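Local coordinates for uncharacterized protein YLR301W (Saccharomyces cerevisiae, PDB 3RBY) that is of unknown function and non-essential, but interacts with the protein HRR25 and may also interact with SEC72, at residues K41-G44 with D45-S48. Residues are numbered along the deposited sequence; the frame is centred on the assembly and turned at random.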
loop_
_atom_site.group_PDB
_atom_site.type_symbol
_atom_site.label_atom_id
_atom_site.label_comp_id
_atom_site.label_asym_id
_atom_site.label_seq_id
_atom_site.Cartn_x
_atom_site.Cartn_y
_atom_site.Cartn_z
ATOM N N LYS A 41 8.233 -8.835 -12.914
ATOM C CA LYS A 41 9.321 -8.939 -13.877
ATOM C C LYS A 41 9.994 -10.317 -13.812
ATOM O O LYS A 41 11.088 -10.472 -13.251
ATOM C CB LYS A 41 10.333 -7.815 -13.659
ATOM C CG LYS A 41 9.776 -6.426 -13.957
ATOM C CD LYS A 41 10.853 -5.353 -13.815
ATOM C CE LYS A 41 10.300 -4.120 -13.096
ATOM N NZ LYS A 41 11.374 -3.158 -12.687
ATOM N N PRO A 42 9.332 -11.314 -14.387
ATOM C CA PRO A 42 9.852 -12.683 -14.386
ATOM C C PRO A 42 11.069 -12.830 -15.292
ATOM O O PRO A 42 11.119 -12.227 -16.362
ATOM C CB PRO A 42 8.684 -13.496 -14.944
ATOM C CG PRO A 42 7.948 -12.539 -15.808
ATOM C CD PRO A 42 8.065 -11.204 -15.132
ATOM N N SER A 43 12.038 -13.630 -14.860
ATOM C CA SER A 43 13.230 -13.885 -15.656
ATOM C C SER A 43 12.945 -14.954 -16.703
ATOM O O SER A 43 11.880 -15.569 -16.698
ATOM C CB SER A 43 14.387 -14.325 -14.758
ATOM O OG SER A 43 14.229 -15.671 -14.347
ATOM N N GLY A 44 13.901 -15.171 -17.599
ATOM C CA GLY A 44 13.750 -16.177 -18.634
ATOM C C GLY A 44 13.475 -17.551 -18.055
ATOM O O GLY A 44 12.714 -18.333 -18.622
ATOM N N ASP A 45 14.096 -17.841 -16.917
ATOM C CA ASP A 45 13.932 -19.130 -16.259
ATOM C C ASP A 45 12.491 -19.276 -15.766
ATOM O O ASP A 45 11.902 -20.361 -15.814
ATOM C CB ASP A 45 14.881 -19.260 -15.065
ATOM C CG ASP A 45 16.276 -19.735 -15.469
ATOM O OD1 ASP A 45 17.239 -19.468 -14.709
ATOM O OD2 ASP A 45 16.408 -20.372 -16.543
ATOM N N GLU A 46 11.914 -18.176 -15.299
ATOM C CA GLU A 46 10.609 -18.280 -14.678
ATOM C C GLU A 46 9.440 -17.907 -15.595
ATOM O O GLU A 46 8.296 -17.883 -15.158
ATOM C CB GLU A 46 10.571 -17.565 -13.306
ATOM C CG GLU A 46 10.798 -16.080 -13.339
ATOM C CD GLU A 46 11.469 -15.519 -12.066
ATOM O OE1 GLU A 46 11.815 -16.267 -11.115
ATOM O OE2 GLU A 46 11.659 -14.288 -12.028
ATOM N N LEU A 47 9.726 -17.671 -16.875
ATOM C CA LEU A 47 8.680 -17.336 -17.851
ATOM C C LEU A 47 7.726 -18.489 -18.085
ATOM O O LEU A 47 6.560 -18.273 -18.423
ATOM C CB LEU A 47 9.288 -16.907 -19.194
ATOM C CG LEU A 47 9.897 -15.507 -19.264
ATOM C CD1 LEU A 47 10.779 -15.357 -20.504
ATOM C CD2 LEU A 47 8.791 -14.446 -19.226
ATOM N N SER A 48 8.221 -19.712 -17.918
ATOM C CA SER A 48 7.371 -20.886 -18.128
ATOM C C SER A 48 6.288 -20.988 -17.045
ATOM O O SER A 48 5.160 -21.399 -17.332
ATOM C CB SER A 48 8.202 -22.174 -18.205
ATOM O OG SER A 48 8.725 -22.535 -16.936
#
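Ser43 to Glu46 form a beta turn in the loop that joins two adjacent antiparallel strands. Gly44 and Asp45 occupy its corner positions, both with backbone angles close to helical. The turn brings the CA atoms of Ser43 and Glu46 to 5.2 Å. Its closing bond, from Glu46 N to Ser43 O, is weak at 3.0 Å because the hydrogen points off line. The side chain of Ser43 adds an ST turn: OG reaches forward along the chain and accepts a weak bond from Asp45 N at 3.4 Å.

The firmer link runs the other way. Glu46 folds back on the turn, with CG between its own backbone N and carbonyl carbon (chi1 63°), and then extends toward the start of the loop. Its OE2 accepts the amide hydrogen of Ser43 N at 2.9 Å, in a fairly straight bond of 160°. The N-H meets the anti side of the carboxylate, tilted out of its plane. The same oxygen forms a salt bridge with Arg20, which also bonds weakly to the carbonyl of Lys41. With an alanine here in place of Glu46, the Ser43 amide would probably lose this acceptor and Arg20 this carboxylate.

Carbon contacts add a little. Pro42 CB rests 3.7 Å from Glu46 CG. Pro42 CG lies 4.0 Å from Leu47 CD2, the two side chains crossing at about a right angle. Leu47 CG also packs against the carbonyl oxygen of Ser43, at 3.2 Å. A bound triethylene glycol lies near Pro42.

The turn lies on the surface between strands 33-38 and 51-57. Just beyond it, the carbonyl of Ser48 bonds to Tyr211 at the end of strand 205-211, which ties this loop to the second sheet.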